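Side-chain contact in teichoic acid biosynthesis protein F (Staphylococcus epidermidis, PDB 3L7I), which belongs to the teichoic acid biosynthesis proteins and carries a glycerophosphotransferase-family domain of the GT-B clan: residues C618-Y623 with K675-L680. Sequence-based numbering, arbitrary orientation.
Sequences CLITDY and KELKNL
Ile620 and Leu677 meet tip to tip: CD1 of Ile620 lies 4.1 Å from Leu677 CD2, methyl against methyl. The isoleucine reaches this far because CG1 sits anti to the carbonyl carbon and its longer branch is fully extended (chi2 -179°), which carries the terminal methyl toward Leu677, while the CG2 branch ends one bond earlier. Two residues earlier, on the same side of the strand, Cys618 directs its short side chain toward segment 675-680. Its SG stands 4.5 Å from Leu677 CD1, so the two methyls of Leu677 divide their contacts between Ile620 and Cys618. Leu680 CD1 meets Cys618 CB at 4.3 Å. Strand 618-621 runs inside a six-stranded parallel sheet, between strands 539-543 and 637-640, and helix 670-677 packs on one face of it; this is one of two parallel sheets in the chain, consistent with the two Rossmann-like domains of the GT-B fold. Branched Ile620 suits an extended strand, and small, apolar Cys618 suits a buried place facing two leucines at loose van der Waals range. Leu677 also touches Ile541 and Phe638, one from each flanking strand. The chain then passes Asn679, which caps the following helix, and Leu680 starts that helix with its side chain directed back to the sheet. Lys675 and Lys678 are exposed, where long charged chains suit solvent, and both form salt bridges with Glu572.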
loop_
_atom_site.group_PDB
_atom_site.type_symbol
_atom_site.label_atom_id
_atom_site.label_comp_id
_atom_site.label_asym_id
_atom_site.label_seq_id
_atom_site.Cartn_x
_atom_site.Cartn_y
_atom_site.Cartn_z
ATOM N N CYS A 618 -12.259 5.495 64.889
ATOM C CA CYS A 618 -11.501 6.664 64.474
ATOM C C CYS A 618 -10.668 6.321 63.251
ATOM O O CYS A 618 -10.514 5.146 62.918
ATOM C CB CYS A 618 -10.600 7.186 65.593
ATOM S SG CYS A 618 -9.249 6.075 66.096
ATOM N N LEU A 619 -10.141 7.353 62.594
ATOM C CA LEU A 619 -9.288 7.221 61.416
ATOM C C LEU A 619 -7.896 7.769 61.721
ATOM O O LEU A 619 -7.759 8.852 62.296
ATOM C CB LEU A 619 -9.882 8.014 60.254
ATOM C CG LEU A 619 -9.676 7.345 58.890
ATOM C CD1 LEU A 619 -9.900 8.306 57.738
ATOM C CD2 LEU A 619 -8.307 6.715 58.808
ATOM N N ILE A 620 -6.848 7.047 61.354
ATOM C CA ILE A 620 -5.529 7.667 61.386
ATOM C C ILE A 620 -5.043 7.725 59.961
ATOM O O ILE A 620 -5.034 6.710 59.248
ATOM C CB ILE A 620 -4.514 6.895 62.235
ATOM C CG1 ILE A 620 -5.078 6.638 63.625
ATOM C CG2 ILE A 620 -3.201 7.663 62.332
ATOM C CD1 ILE A 620 -4.107 5.915 64.511
ATOM N N THR A 621 -4.653 8.919 59.535
ATOM C CA THR A 621 -4.184 9.097 58.177
ATOM C C THR A 621 -3.112 10.197 58.152
ATOM O O THR A 621 -2.603 10.580 59.209
ATOM C CB THR A 621 -5.363 9.396 57.267
ATOM O OG1 THR A 621 -4.927 9.339 55.912
ATOM C CG2 THR A 621 -5.950 10.773 57.575
ATOM N N ASP A 622 -2.728 10.673 56.967
ATOM C CA ASP A 622 -1.806 11.802 56.890
ATOM C C ASP A 622 -2.181 12.822 55.827
ATOM O O ASP A 622 -2.727 13.869 56.162
ATOM C CB ASP A 622 -0.359 11.344 56.724
ATOM C CG ASP A 622 -0.217 10.237 55.731
ATOM O OD1 ASP A 622 0.153 9.132 56.150
ATOM O OD2 ASP A 622 -0.476 10.455 54.528
ATOM N N TYR A 623 -1.880 12.525 54.559
ATOM C CA TYR A 623 -2.244 13.389 53.441
ATOM C C TYR A 623 -3.143 12.618 52.497
ATOM O O TYR A 623 -2.697 12.102 51.485
ATOM C CB TYR A 623 -0.993 13.828 52.675
ATOM C CG TYR A 623 0.184 13.979 53.571
ATOM C CD1 TYR A 623 1.260 13.106 53.482
ATOM C CD2 TYR A 623 0.201 14.972 54.558
ATOM C CE1 TYR A 623 2.340 13.230 54.340
ATOM C CE2 TYR A 623 1.269 15.104 55.422
ATOM C CZ TYR A 623 2.342 14.234 55.314
ATOM O OH TYR A 623 3.416 14.362 56.172
ATOM N N LYS A 675 -0.927 7.465 73.443
ATOM C CA LYS A 675 -1.524 7.867 74.698
ATOM C C LYS A 675 -2.907 8.465 74.462
ATOM O O LYS A 675 -3.850 8.157 75.176
ATOM C CB LYS A 675 -0.605 8.853 75.424
ATOM C CG LYS A 675 0.777 8.284 75.794
ATOM C CD LYS A 675 0.664 6.986 76.613
ATOM C CE LYS A 675 2.000 6.590 77.247
ATOM N NZ LYS A 675 1.880 5.361 78.093
ATOM N N GLU A 676 -3.026 9.303 73.443
ATOM C CA GLU A 676 -4.286 9.977 73.129
ATOM C C GLU A 676 -5.454 9.007 72.853
ATOM O O GLU A 676 -6.549 9.179 73.401
ATOM C CB GLU A 676 -4.077 10.921 71.942
ATOM C CG GLU A 676 -5.195 11.920 71.717
ATOM C CD GLU A 676 -4.939 13.251 72.389
ATOM O OE1 GLU A 676 -4.729 13.274 73.628
ATOM O OE2 GLU A 676 -4.957 14.277 71.673
ATOM N N LEU A 677 -5.216 8.007 71.997
ATOM C CA LEU A 677 -6.178 6.922 71.717
ATOM C C LEU A 677 -6.738 6.193 72.969
ATOM O O LEU A 677 -7.828 5.605 72.934
ATOM C CB LEU A 677 -5.534 5.885 70.785
ATOM C CG LEU A 677 -5.544 6.069 69.259
ATOM C CD1 LEU A 677 -6.000 7.447 68.821
ATOM C CD2 LEU A 677 -4.181 5.739 68.626
ATOM N N LYS A 678 -5.980 6.209 74.063
ATOM C CA LYS A 678 -6.382 5.498 75.269
ATOM C C LYS A 678 -7.843 5.812 75.567
ATOM O O LYS A 678 -8.632 4.923 75.889
ATOM C CB LYS A 678 -5.509 5.920 76.449
ATOM C CG LYS A 678 -5.180 4.807 77.408
ATOM C CD LYS A 678 -4.544 3.648 76.667
ATOM C CE LYS A 678 -3.421 3.049 77.484
ATOM N NZ LYS A 678 -2.345 4.055 77.621
ATOM N N ASN A 679 -8.192 7.087 75.429
ATOM C CA ASN A 679 -9.515 7.586 75.766
ATOM C C ASN A 679 -10.142 8.355 74.602
ATOM O O ASN A 679 -10.031 9.585 74.517
ATOM C CB ASN A 679 -9.420 8.478 77.002
ATOM C CG ASN A 679 -10.764 9.006 77.444
ATOM O OD1 ASN A 679 -11.787 8.717 76.820
ATOM N ND2 ASN A 679 -10.774 9.789 78.526
ATOM N N LEU A 680 -10.799 7.623 73.704
ATOM C CA LEU A 680 -11.411 8.242 72.532
ATOM C C LEU A 680 -12.385 9.366 72.898
ATOM O O LEU A 680 -12.336 10.448 72.309
ATOM C CB LEU A 680 -12.101 7.206 71.640
ATOM C CG LEU A 680 -11.288 6.694 70.448
ATOM C CD1 LEU A 680 -12.205 6.126 69.383
ATOM C CD2 LEU A 680 -10.428 7.801 69.863
#